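Local coordinates for 2-dehydropantoate 2-reductase (Bacillus subtilis, PDB 3EGO), which probably catalyses the NADPH-dependent reduction of ketopantoate to pantoic acid, a step of pantothenate biosynthesis, at residues 141-146 against 167-172; 189-194 against 283-288; 82-87 against 106-111; 35-40 against 60-65. One frame throughout, in Å; residues are numbered along the deposited sequence.

In the fold
Along the chain the four contacts follow one another in series; none nests in or crosses another. Contact 4 comes first and closes the loop that runs from helix 34-43 through strand 45-49 and along strand 52-61. Contact 3 joins helices 80-86 and 103-109 around strand 94-97. It touches contact 4, where Leu87 CD2 lies 3.5 Å from Ile64 CD1. Contact 1 closes a stretch of 20 residues without helix or strand, pairing strands 142-146 and 168-170 in the sheet that contact 4 also reaches. Strand 168-170 then leads to helix 174-195. Contact 2 closes a mostly helical stretch of 88 residues, tying this helix to helix 280-291 in the C-terminal part.

Contact 1. Residues 141-146 against 167-172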
loop_
_atom_site.group_PDB
_atom_site.type_symbol
_atom_site.label_atom_id
_atom_site.label_comp_id
_atom_site.label_asym_id
_atom_site.label_seq_id
_atom_site.Cartn_x
_atom_site.Cartn_y
_atom_site.Cartn_z
ATOM N N ALA A 141 4.370 28.848 14.742
ATOM C CA ALA A 141 3.387 29.562 15.547
ATOM C C ALA A 141 2.306 28.581 15.936
ATOM O O ALA A 141 2.246 27.484 15.382
ATOM C CB ALA A 141 2.762 30.691 14.701
ATOM N N ILE A 142 1.465 28.973 16.881
ATOM C CA ILE A 142 0.215 28.289 17.142
ATOM C C ILE A 142 -0.886 29.234 16.737
ATOM O O ILE A 142 -0.808 30.440 17.000
ATOM C CB ILE A 142 0.071 27.907 18.614
ATOM C CG1 ILE A 142 1.032 26.732 18.928
ATOM C CG2 ILE A 142 -1.400 27.521 18.965
ATOM C CD1 ILE A 142 1.031 26.336 20.490
ATOM N N LYS A 143 -1.901 28.706 16.068
ATOM C CA LYS A 143 -3.093 29.503 15.731
ATOM C C LYS A 143 -4.320 28.843 16.326
ATOM O O LYS A 143 -4.478 27.617 16.298
ATOM C CB LYS A 143 -3.225 29.632 14.201
ATOM C CG LYS A 143 -2.089 30.433 13.547
ATOM C CD LYS A 143 -2.119 30.312 12.042
ATOM C CE LYS A 143 -1.265 31.392 11.360
ATOM N NZ LYS A 143 -0.682 30.883 10.093
ATOM N N TRP A 144 -5.206 29.636 16.903
ATOM C CA TRP A 144 -6.351 29.059 17.590
ATOM C C TRP A 144 -7.629 29.855 17.276
ATOM O O TRP A 144 -7.546 31.002 16.816
ATOM C CB TRP A 144 -6.138 29.009 19.106
ATOM C CG TRP A 144 -5.980 30.360 19.678
ATOM C CD1 TRP A 144 -4.851 31.146 19.652
ATOM C CD2 TRP A 144 -6.992 31.116 20.350
ATOM N NE1 TRP A 144 -5.114 32.356 20.263
ATOM C CE2 TRP A 144 -6.416 32.356 20.718
ATOM C CE3 TRP A 144 -8.336 30.857 20.678
ATOM C CZ2 TRP A 144 -7.158 33.380 21.381
ATOM C CZ3 TRP A 144 -9.077 31.862 21.354
ATOM C CH2 TRP A 144 -8.473 33.111 21.694
ATOM N N SER A 145 -8.780 29.226 17.534
ATOM C CA SER A 145 -10.104 29.820 17.298
ATOM C C SER A 145 -11.014 29.351 18.399
ATOM O O SER A 145 -10.729 28.320 19.019
ATOM C CB SER A 145 -10.673 29.308 15.988
ATOM O OG SER A 145 -9.794 29.584 14.917
ATOM N N ALA A 146 -12.120 30.063 18.651
ATOM C CA ALA A 146 -13.183 29.555 19.520
ATOM C C ALA A 146 -14.019 28.467 18.836
ATOM O O ALA A 146 -14.378 28.578 17.664
ATOM C CB ALA A 146 -14.173 30.744 19.976
ATOM N N PRO A 167 5.105 32.504 19.057
ATOM C CA PRO A 167 3.927 33.374 18.888
ATOM C C PRO A 167 2.610 32.608 18.822
ATOM O O PRO A 167 2.561 31.445 18.352
ATOM C CB PRO A 167 4.201 34.075 17.541
ATOM C CG PRO A 167 5.045 33.110 16.819
ATOM C CD PRO A 167 5.973 32.537 17.870
ATOM N N ILE A 168 1.538 33.268 19.242
ATOM C CA ILE A 168 0.237 32.656 19.242
ATOM C C ILE A 168 -0.766 33.642 18.641
ATOM O O ILE A 168 -0.797 34.821 19.058
ATOM C CB ILE A 168 -0.169 32.249 20.678
ATOM C CG1 ILE A 168 0.802 31.159 21.179
ATOM C CG2 ILE A 168 -1.553 31.659 20.672
ATOM C CD1 ILE A 168 0.600 30.763 22.691
ATOM N N TYR A 169 -1.532 33.189 17.627
ATOM C CA TYR A 169 -2.408 34.084 16.853
ATOM C C TYR A 169 -3.822 33.572 16.906
ATOM O O TYR A 169 -4.041 32.360 16.801
ATOM C CB TYR A 169 -1.959 34.123 15.391
ATOM C CG TYR A 169 -0.555 34.571 15.253
ATOM C CD1 TYR A 169 -0.159 35.833 15.727
ATOM C CD2 TYR A 169 0.397 33.757 14.648
ATOM C CE1 TYR A 169 1.163 36.246 15.637
ATOM C CE2 TYR A 169 1.702 34.185 14.548
ATOM C CZ TYR A 169 2.062 35.424 15.049
ATOM O OH TYR A 169 3.367 35.838 14.898
ATOM N N TYR A 170 -4.778 34.483 17.095
ATOM C CA TYR A 170 -6.193 34.118 17.087
ATOM C C TYR A 170 -6.716 34.219 15.674
ATOM O O TYR A 170 -6.371 35.165 14.966
ATOM C CB TYR A 170 -6.971 35.086 17.980
ATOM C CG TYR A 170 -8.466 34.955 17.864
ATOM C CD1 TYR A 170 -9.126 33.838 18.354
ATOM C CD2 TYR A 170 -9.227 35.951 17.247
ATOM C CE1 TYR A 170 -10.506 33.722 18.245
ATOM C CE2 TYR A 170 -10.605 35.833 17.139
ATOM C CZ TYR A 170 -11.224 34.721 17.632
ATOM O OH TYR A 170 -12.591 34.600 17.510
ATOM N N GLU A 171 -7.534 33.254 15.250
ATOM C CA GLU A 171 -8.191 33.320 13.926
ATOM C C GLU A 171 -9.707 33.202 14.179
ATOM O O GLU A 171 -10.131 32.469 15.054
ATOM C CB GLU A 171 -7.692 32.221 12.980
ATOM C CG GLU A 171 -6.171 32.230 12.724
ATOM C CD GLU A 171 -5.738 33.237 11.642
ATOM O OE1 GLU A 171 -6.529 34.161 11.348
ATOM O OE2 GLU A 171 -4.614 33.109 11.088
ATOM N N THR A 172 -10.538 33.932 13.436
ATOM C CA THR A 172 -11.964 33.923 13.783
ATOM C C THR A 172 -12.718 32.678 13.317
ATOM O O THR A 172 -13.706 32.288 13.926
ATOM C CB THR A 172 -12.691 35.158 13.236
ATOM O OG1 THR A 172 -12.379 35.275 11.842
ATOM C CG2 THR A 172 -12.218 36.395 13.968
HETATM O O HOH W 1 -14.520 30.213 15.387
#
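Ile142, Lys143 and Trp144 pair in parallel with Ile168, Tyr169 and Tyr170. Four backbone hydrogen bonds hold the register: Ile142 N to Pro167 O, Tyr169 N to Ile142 O, Trp144 N to Tyr169 O and Glu171 N to Trp144 O. The bond from Glu171 N to Trp144 O is the shortest of the four, at 2.7 Å. Ser145 OG adds a side-chain bond to Glu171 O, 2.9 Å long, reaching it from above the carbonyl plane. A water bridges Ala146 O and Thr172 O. Ala146 N is buried without a polar partner.

The aromatic contact gathers on Trp144. Its CG sits between the backbone N and the carbonyl carbon (chi1 62°), and the indole turns toward strand 168-170. The edge of Tyr170 meets the indole face, with Tyr170 CD1 3.5 Å from Trp144 CH2 and the planes at 55°. Tyr170 CA lies over the five-membered ring, a CH-pi contact. Ile168 CG2 reaches Trp144 CD1 at 3.5 Å. With an alanine in place of Trp144, Tyr170 would probably lose the face it packs on, and Ile168 CG2 its aromatic neighbour.

Lys143 and Tyr169 lie on the face of the sheet opposite Trp144 and Tyr170. Lys143 CG lies near the plane of the Tyr169 ring, at its edge. Ala141 CB touches Tyr169 CE2 at 3.7 Å. Lys143 NZ forms a salt bridge with Glu123; Glu171 OE2 is 4.6 Å from Lys143 NZ, not in contact.

Strand 142-146 also pairs antiparallel with strand 116-128. The contact is thus a parallel strand pair in the mixed sheet of the Rossmann-type domain, just before helix 174-195.

Contact 2. Residues 189-194 against 283-288; sequences NPLTAL and EFLYGS
Leu285 fits against Pro190, Leu191 and Leu194 in a helix-helix packing of the all-helical C-terminal domain. The segments 189-194 and 283-288 of helices 174-195 and 280-291 cross at 52°, their axes 10.1 Å apart. The fork of Leu285 is the main bump. Leu285 CD1 touches Pro190 CB at 4.0 Å and meets Leu191 CD1 at 3.6 Å. The other branch, Leu285 CD2, meets Leu194 CD1 at 3.5 Å. Leu194 is the bump going the other way. It fills the groove between Leu285 and Ser288, one turn apart, and Leu194 CD2 rests on Ser288 CB at 3.6 Å. An alanine in place of Leu194 would probably open a gap in this groove and leave Leu285 CD2 and Ser288 CB without their partner.

Leu191 and Leu285 also pack on helix 206-223. The second subunit comes close too: its Ser288 touches Leu194, and its Phe211 stacks on Phe284. Asn189, a substrate-binding residue by similarity, touches helix 248-255 instead. Ser288 OG lies beside its own backbone N (chi1 -57°) and donates to Phe284 O at 2.8 Å; Ser288 N reaches that oxygen from the opposite face of the carbonyl plane.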
loop_
_atom_site.group_PDB
_atom_site.type_symbol
_atom_site.label_atom_id
_atom_site.label_comp_id
_atom_site.label_asym_id
_atom_site.label_seq_id
_atom_site.Cartn_x
_atom_site.Cartn_y
_atom_site.Cartn_z
ATOM N N ASN A 189 -0.007 12.717 3.042
ATOM C CA ASN A 189 0.380 11.647 4.002
ATOM C C ASN A 189 0.035 10.177 3.657
ATOM O O ASN A 189 0.897 9.284 3.727
ATOM C CB ASN A 189 -0.142 12.007 5.395
ATOM C CG ASN A 189 0.637 13.189 6.039
ATOM O OD1 ASN A 189 1.394 13.890 5.369
ATOM N ND2 ASN A 189 0.428 13.405 7.327
ATOM N N PRO A 190 -1.248 9.905 3.354
ATOM C CA PRO A 190 -1.639 8.573 2.935
ATOM C C PRO A 190 -0.893 8.141 1.693
ATOM O O PRO A 190 -0.497 6.982 1.612
ATOM C CB PRO A 190 -3.142 8.731 2.603
ATOM C CG PRO A 190 -3.603 9.967 3.346
ATOM C CD PRO A 190 -2.388 10.845 3.472
ATOM N N LEU A 191 -0.698 9.055 0.728
ATOM C CA LEU A 191 -0.054 8.687 -0.521
ATOM C C LEU A 191 1.388 8.312 -0.347
ATOM O O LEU A 191 1.851 7.332 -0.942
ATOM C CB LEU A 191 -0.119 9.808 -1.568
ATOM C CG LEU A 191 -1.254 9.747 -2.575
ATOM C CD1 LEU A 191 -2.572 9.990 -1.889
ATOM C CD2 LEU A 191 -1.045 10.791 -3.664
ATOM N N THR A 192 2.119 9.112 0.433
ATOM C CA THR A 192 3.517 8.819 0.723
ATOM C C THR A 192 3.682 7.533 1.529
ATOM O O THR A 192 4.638 6.776 1.335
ATOM C CB THR A 192 4.245 9.978 1.459
ATOM O OG1 THR A 192 3.563 10.297 2.655
ATOM C CG2 THR A 192 4.351 11.222 0.582
ATOM N N ALA A 193 2.748 7.288 2.431
ATOM C CA ALA A 193 2.777 6.092 3.227
ATOM C C ALA A 193 2.644 4.880 2.331
ATOM O O ALA A 193 3.296 3.882 2.571
ATOM C CB ALA A 193 1.676 6.089 4.235
ATOM N N LEU A 194 1.799 4.937 1.305
ATOM C CA LEU A 194 1.673 3.731 0.464
ATOM C C LEU A 194 2.844 3.542 -0.516
ATOM O O LEU A 194 3.332 2.404 -0.733
ATOM C CB LEU A 194 0.311 3.700 -0.255
ATOM C CG LEU A 194 -0.822 3.032 0.523
ATOM C CD1 LEU A 194 -1.864 3.996 1.012
ATOM C CD2 LEU A 194 -1.498 1.999 -0.383
ATOM N N GLU A 283 -11.170 6.058 0.351
ATOM C CA GLU A 283 -11.560 4.832 1.019
ATOM C C GLU A 283 -10.480 3.763 0.785
ATOM O O GLU A 283 -10.169 2.950 1.671
ATOM C CB GLU A 283 -12.872 4.341 0.411
ATOM C CG GLU A 283 -13.580 3.333 1.227
ATOM C CD GLU A 283 -14.610 3.993 2.084
ATOM O OE1 GLU A 283 -14.334 4.141 3.282
ATOM O OE2 GLU A 283 -15.681 4.377 1.553
ATOM N N PHE A 284 -9.921 3.732 -0.409
ATOM C CA PHE A 284 -8.912 2.709 -0.724
ATOM C C PHE A 284 -7.620 2.954 0.115
ATOM O O PHE A 284 -6.980 2.031 0.639
ATOM C CB PHE A 284 -8.551 2.727 -2.221
ATOM C CG PHE A 284 -7.576 1.618 -2.598
ATOM C CD1 PHE A 284 -8.051 0.335 -2.856
ATOM C CD2 PHE A 284 -6.209 1.839 -2.588
ATOM C CE1 PHE A 284 -7.164 -0.704 -3.163
ATOM C CE2 PHE A 284 -5.313 0.823 -2.878
ATOM C CZ PHE A 284 -5.781 -0.457 -3.136
ATOM N N LEU A 285 -7.239 4.219 0.209
ATOM C CA LEU A 285 -6.087 4.607 1.008
ATOM C C LEU A 285 -6.264 4.232 2.473
ATOM O O LEU A 285 -5.363 3.678 3.088
ATOM C CB LEU A 285 -5.879 6.117 0.863
ATOM C CG LEU A 285 -5.416 6.596 -0.515
ATOM C CD1 LEU A 285 -5.443 8.163 -0.634
ATOM C CD2 LEU A 285 -4.011 6.090 -0.798
ATOM N N TYR A 286 -7.424 4.569 3.026
ATOM C CA TYR A 286 -7.781 4.248 4.391
ATOM C C TYR A 286 -7.727 2.741 4.607
ATOM O O TYR A 286 -7.096 2.268 5.547
ATOM C CB TYR A 286 -9.181 4.795 4.706
ATOM C CG TYR A 286 -9.632 4.585 6.139
ATOM C CD1 TYR A 286 -9.101 5.338 7.178
ATOM C CD2 TYR A 286 -10.569 3.612 6.454
ATOM C CE1 TYR A 286 -9.508 5.126 8.507
ATOM C CE2 TYR A 286 -10.977 3.387 7.765
ATOM C CZ TYR A 286 -10.440 4.154 8.786
ATOM O OH TYR A 286 -10.848 3.940 10.089
ATOM N N GLY A 287 -8.397 1.976 3.755
ATOM C CA GLY A 287 -8.384 0.520 3.936
ATOM C C GLY A 287 -6.955 -0.037 3.898
ATOM O O GLY A 287 -6.607 -0.897 4.680
ATOM N N SER A 288 -6.114 0.476 3.007
ATOM C CA SER A 288 -4.756 -0.046 2.853
ATOM C C SER A 288 -3.864 0.328 4.014
ATOM O O SER A 288 -3.010 -0.447 4.421
ATOM C CB SER A 288 -4.083 0.490 1.581
ATOM O OG SER A 288 -4.834 0.184 0.425
#

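Contact 3. Residues 82-87 against 106-111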
loop_
_atom_site.group_PDB
_atom_site.type_symbol
_atom_site.label_atom_id
_atom_site.label_comp_id
_atom_site.label_asym_id
_atom_site.label_seq_id
_atom_site.Cartn_x
_atom_site.Cartn_y
_atom_site.Cartn_z
ATOM N N SER A 82 -9.808 8.439 26.706
ATOM C CA SER A 82 -9.553 8.558 28.151
ATOM C C SER A 82 -9.493 10.010 28.650
ATOM O O SER A 82 -9.946 10.324 29.753
ATOM C CB SER A 82 -8.260 7.841 28.543
ATOM O OG SER A 82 -7.276 8.012 27.550
ATOM N N VAL A 83 -8.895 10.883 27.845
ATOM C CA VAL A 83 -8.848 12.308 28.156
ATOM C C VAL A 83 -10.242 12.881 28.380
ATOM O O VAL A 83 -10.484 13.535 29.404
ATOM C CB VAL A 83 -8.148 13.106 27.024
ATOM C CG1 VAL A 83 -8.138 14.599 27.346
ATOM C CG2 VAL A 83 -6.735 12.607 26.838
ATOM N N PHE A 84 -11.143 12.636 27.425
ATOM C CA PHE A 84 -12.520 13.119 27.498
ATOM C C PHE A 84 -13.162 12.673 28.794
ATOM O O PHE A 84 -13.908 13.434 29.416
ATOM C CB PHE A 84 -13.363 12.607 26.317
ATOM C CG PHE A 84 -13.151 13.375 25.035
ATOM C CD1 PHE A 84 -13.374 14.743 24.987
ATOM C CD2 PHE A 84 -12.722 12.735 23.887
ATOM C CE1 PHE A 84 -13.166 15.456 23.830
ATOM C CE2 PHE A 84 -12.506 13.451 22.703
ATOM C CZ PHE A 84 -12.731 14.806 22.678
ATOM N N SER A 85 -12.857 11.438 29.200
ATOM C CA SER A 85 -13.432 10.847 30.424
ATOM C C SER A 85 -12.967 11.569 31.683
ATOM O O SER A 85 -13.744 11.770 32.623
ATOM C CB SER A 85 -13.117 9.351 30.507
ATOM O OG SER A 85 -13.981 8.610 29.662
ATOM N N SER A 86 -11.702 11.965 31.707
ATOM C CA SER A 86 -11.217 12.817 32.782
ATOM C C SER A 86 -11.829 14.207 32.699
ATOM O O SER A 86 -12.122 14.827 33.718
ATOM C CB SER A 86 -9.706 12.938 32.743
ATOM O OG SER A 86 -9.113 11.659 32.610
ATOM N N LEU A 87 -12.027 14.697 31.483
ATOM C CA LEU A 87 -12.455 16.084 31.312
ATOM C C LEU A 87 -13.881 16.300 31.844
ATOM O O LEU A 87 -14.354 17.431 31.957
ATOM C CB LEU A 87 -12.303 16.526 29.847
ATOM C CG LEU A 87 -10.846 16.580 29.336
ATOM C CD1 LEU A 87 -10.765 17.242 27.974
ATOM C CD2 LEU A 87 -9.933 17.281 30.313
ATOM N N HIS A 106 -15.699 15.651 15.399
ATOM C CA HIS A 106 -16.939 14.879 15.581
ATOM C C HIS A 106 -17.243 14.604 17.072
ATOM O O HIS A 106 -18.397 14.675 17.504
ATOM C CB HIS A 106 -16.931 13.594 14.728
ATOM C CG HIS A 106 -16.998 13.845 13.251
ATOM N ND1 HIS A 106 -16.281 13.107 12.336
ATOM C CD2 HIS A 106 -17.691 14.761 12.531
ATOM C CE1 HIS A 106 -16.531 13.552 11.114
ATOM N NE2 HIS A 106 -17.381 14.560 11.205
ATOM N N ASP A 107 -16.212 14.329 17.865
ATOM C CA ASP A 107 -16.387 14.141 19.308
ATOM C C ASP A 107 -16.841 15.421 20.015
ATOM O O ASP A 107 -17.697 15.390 20.901
ATOM C CB ASP A 107 -15.086 13.635 19.948
ATOM C CG ASP A 107 -14.344 12.620 19.069
ATOM O OD1 ASP A 107 -14.875 12.231 17.998
ATOM O OD2 ASP A 107 -13.216 12.224 19.446
ATOM N N LEU A 108 -16.255 16.550 19.622
ATOM C CA LEU A 108 -16.590 17.848 20.213
ATOM C C LEU A 108 -17.974 18.366 19.845
ATOM O O LEU A 108 -18.611 19.042 20.646
ATOM C CB LEU A 108 -15.582 18.911 19.777
ATOM C CG LEU A 108 -14.124 18.725 20.142
ATOM C CD1 LEU A 108 -13.342 19.918 19.666
ATOM C CD2 LEU A 108 -13.999 18.543 21.603
ATOM N N LYS A 109 -18.393 18.089 18.613
ATOM C CA LYS A 109 -19.676 18.538 18.087
ATOM C C LYS A 109 -20.808 18.245 19.063
ATOM O O LYS A 109 -21.621 19.117 19.377
ATOM C CB LYS A 109 -19.974 17.809 16.779
ATOM C CG LYS A 109 -20.495 18.694 15.675
ATOM C CD LYS A 109 -19.345 19.223 14.835
ATOM C CE LYS A 109 -19.848 20.150 13.748
ATOM N NZ LYS A 109 -18.970 20.122 12.543
ATOM N N ASP A 110 -20.865 16.997 19.514
ATOM C CA ASP A 110 -21.893 16.550 20.443
ATOM C C ASP A 110 -21.255 16.326 21.796
ATOM O O ASP A 110 -21.257 15.210 22.320
ATOM C CB ASP A 110 -22.517 15.240 19.960
ATOM C CG ASP A 110 -22.820 15.253 18.479
ATOM O OD1 ASP A 110 -23.495 16.202 18.012
ATOM O OD2 ASP A 110 -22.385 14.310 17.785
ATOM N N TRP A 111 -20.678 17.377 22.357
ATOM C CA TRP A 111 -20.108 17.254 23.684
ATOM C C TRP A 111 -20.819 18.204 24.630
ATOM O O TRP A 111 -20.656 19.423 24.559
ATOM C CB TRP A 111 -18.581 17.478 23.682
ATOM C CG TRP A 111 -17.932 16.975 24.935
ATOM C CD1 TRP A 111 -18.393 15.976 25.738
ATOM C CD2 TRP A 111 -16.703 17.426 25.525
ATOM N NE1 TRP A 111 -17.543 15.786 26.799
ATOM C CE2 TRP A 111 -16.494 16.658 26.691
ATOM C CE3 TRP A 111 -15.762 18.407 25.189
ATOM C CZ2 TRP A 111 -15.387 16.840 27.521
ATOM C CZ3 TRP A 111 -14.662 18.589 26.019
ATOM C CH2 TRP A 111 -14.483 17.808 27.166
#
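Phe84 drives its ring edge into the face of Trp111. The contact belongs to the Rossmann-type domain, where helices 80-86 and 103-109 follow parallel strands 70-73 and 94-97. No hydrogen bond crosses between the segments. The joint is made by side-chain packing.

Phe84 has the most surface buried. Its CG is anti to the carbonyl carbon (chi1 -79°), and the ring extends from helix 80-86 toward helix 103-109. Three residues of the other segment touch it. On the Trp111 side the two planes stand at 76°, a T-shaped pair. The ring centroids of Phe84 and the six-membered ring of Trp111 are 5.1 Å apart. Phe84 CD1 lies over the indole, offset toward its rim, 3.9 Å from Trp111 CZ2. Leu108 CD2 also comes to the phenyl edge, near its plane, 3.9 Å from Phe84 CE1.

Asp107 meets the far end of the phenyl ring. Asp107 OD2 is 3.6 Å from Phe84 CE2, and Asp107 CB touches both CE2 and CZ. The carboxylate is turned 66° from the ring plane and approaches it obliquely.

Trp111 lies just past helix 103-109, after the chain has turned. A weak backbone bond from Trp111 N to Leu108 O spans this turn. The indole packs on Phe97 of strand 94-97 and Ile117 of strand 116-128, so it joins the helices to the sheet. Leu108 also touches Phe97 and Ile117. Leu87 supplies the last piece. Leu87 CB lies in the plane of the indole, at the edge, 3.7 Å from Trp111 CH2.

Contact 4. Residues 35-40 against 60-65; sequences EQAAAI and ADTSIN
Ala37 and Ala60 bring a helix and a strand end unusually close. Ala37 CA and Ala60 CA are 4.8 Å apart. Ala60 CB sits 3.3 Å from Ala37 O, so a methyl group presses directly on the helix backbone. The two methyls also touch, with Ala37 CB 3.8 Å from Ala60 CB. Both side chains are single methyls, which is consistent with so close an approach. No hydrogen bond links the two segments.

Two larger side chains flank the alanine pair. Ile40, one turn further along the helix, meets Ala60 CB with its CG2 branch at 4.0 Å. With chi1 at -75°, CG1 lies beside the backbone N and CG2 is left anti to it, against Ala60. Thr62 offers its methyl, and Thr62 CG2 lies 4.1 Å from Ala37 CB. Its hydroxyl makes a weak hydrogen bond to Gln34.

Asp61 points away from the helix and shapes the turn after the strand. Asp61 OD2 accepts from Thr62 N at 2.8 Å on the anti lone pair. Asp61 OD2 also accepts from Ser63 N at 3.3 Å, from above the carboxylate plane. The bond to Ser63 N makes this an Asx turn, and it bends the chain as strand 52-61 ends.

The contact lies in the Rossmann-type domain. Strand 52-61 runs parallel to strand 26-30, and Asp61 bonds through its backbone to Val29 and Thr31. Helix 34-43 follows strand 26-30. The side-chain oxygen OE1 of Gln41, on the same helix, accepts from Ala60 N. Ile40 packs on Leu15 of helix 12-22, and Gln36 bonds to Gly10 O in the glycine-rich loop that binds NADP by similarity.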
loop_
_atom_site.group_PDB
_atom_site.type_symbol
_atom_site.label_atom_id
_atom_site.label_comp_id
_atom_site.label_asym_id
_atom_site.label_seq_id
_atom_site.Cartn_x
_atom_site.Cartn_y
_atom_site.Cartn_z
ATOM N N GLU A 35 6.918 7.427 34.799
ATOM C CA GLU A 35 8.369 7.601 34.653
ATOM C C GLU A 35 8.695 8.909 33.952
ATOM O O GLU A 35 9.717 9.558 34.239
ATOM C CB GLU A 35 8.944 6.462 33.833
ATOM C CG GLU A 35 7.971 5.998 32.792
ATOM C CD GLU A 35 8.651 5.263 31.663
ATOM O OE1 GLU A 35 9.787 4.745 31.887
ATOM O OE2 GLU A 35 8.048 5.218 30.562
ATOM N N GLN A 36 7.859 9.287 32.988
ATOM C CA GLN A 36 8.094 10.603 32.404
ATOM C C GLN A 36 7.726 11.690 33.387
ATOM O O GLN A 36 8.457 12.628 33.554
ATOM C CB GLN A 36 7.276 10.790 31.151
ATOM C CG GLN A 36 7.493 12.213 30.570
ATOM C CD GLN A 36 6.795 12.363 29.228
ATOM O OE1 GLN A 36 5.780 11.728 28.968
ATOM N NE2 GLN A 36 7.353 13.193 28.368
ATOM N N ALA A 37 6.553 11.581 34.014
ATOM C CA ALA A 37 6.135 12.567 34.991
ATOM C C ALA A 37 7.192 12.750 36.069
ATOM O O ALA A 37 7.496 13.876 36.468
ATOM C CB ALA A 37 4.753 12.205 35.584
ATOM N N ALA A 38 7.784 11.640 36.524
ATOM C CA ALA A 38 8.815 11.702 37.554
ATOM C C ALA A 38 10.043 12.394 37.024
ATOM O O ALA A 38 10.678 13.167 37.724
ATOM C CB ALA A 38 9.192 10.276 38.060
ATOM N N ALA A 39 10.396 12.094 35.784
ATOM C CA ALA A 39 11.626 12.647 35.210
ATOM C C ALA A 39 11.552 14.155 34.933
ATOM O O ALA A 39 12.574 14.857 35.007
ATOM C CB ALA A 39 12.018 11.886 33.950
ATOM N N ILE A 40 10.366 14.637 34.558
ATOM C CA ILE A 40 10.149 16.088 34.332
ATOM C C ILE A 40 10.195 16.827 35.672
ATOM O O ILE A 40 10.903 17.826 35.826
ATOM C CB ILE A 40 8.782 16.362 33.661
ATOM C CG1 ILE A 40 8.827 15.984 32.157
ATOM C CG2 ILE A 40 8.376 17.836 33.868
ATOM C CD1 ILE A 40 7.412 15.755 31.492
ATOM N N ALA A 60 4.541 17.820 36.868
ATOM C CA ALA A 60 4.035 16.745 36.042
ATOM C C ALA A 60 3.123 15.812 36.850
ATOM O O ALA A 60 3.184 15.773 38.082
ATOM C CB ALA A 60 5.179 15.986 35.403
ATOM N N ASP A 61 2.277 15.071 36.168
ATOM C CA ASP A 61 1.328 14.209 36.838
ATOM C C ASP A 61 0.831 13.221 35.810
ATOM O O ASP A 61 1.083 13.395 34.621
ATOM C CB ASP A 61 0.154 15.034 37.359
ATOM C CG ASP A 61 -0.412 14.497 38.659
ATOM O OD1 ASP A 61 -0.533 15.315 39.608
ATOM O OD2 ASP A 61 -0.732 13.276 38.721
ATOM N N THR A 62 0.109 12.190 36.268
ATOM C CA THR A 62 -0.387 11.159 35.389
ATOM C C THR A 62 -1.896 11.289 35.362
ATOM O O THR A 62 -2.595 10.553 34.691
ATOM C CB THR A 62 0.063 9.759 35.871
ATOM O OG1 THR A 62 -0.151 9.655 37.275
ATOM C CG2 THR A 62 1.563 9.570 35.618
ATOM N N SER A 63 -2.387 12.285 36.075
ATOM C CA SER A 63 -3.807 12.552 36.044
ATOM C C SER A 63 -4.065 14.041 36.182
ATOM O O SER A 63 -3.223 14.794 36.669
ATOM C CB SER A 63 -4.498 11.760 37.158
ATOM O OG SER A 63 -3.951 12.167 38.408
ATOM N N ILE A 64 -5.229 14.464 35.712
ATOM C CA ILE A 64 -5.655 15.851 35.873
ATOM C C ILE A 64 -6.238 15.941 37.274
ATOM O O ILE A 64 -7.358 15.495 37.533
ATOM C CB ILE A 64 -6.742 16.247 34.844
ATOM C CG1 ILE A 64 -6.259 15.969 33.418
ATOM C CG2 ILE A 64 -7.153 17.742 34.987
ATOM C CD1 ILE A 64 -7.332 16.114 32.395
ATOM N N ASN A 65 -5.471 16.477 38.204
ATOM C CA ASN A 65 -6.013 16.581 39.535
ATOM C C ASN A 65 -5.829 17.975 40.131
ATOM O O ASN A 65 -5.726 18.152 41.355
ATOM C CB ASN A 65 -5.564 15.420 40.449
ATOM C CG ASN A 65 -4.109 15.083 40.299
ATOM O OD1 ASN A 65 -3.239 15.886 40.647
ATOM N ND2 ASN A 65 -3.826 13.880 39.802
#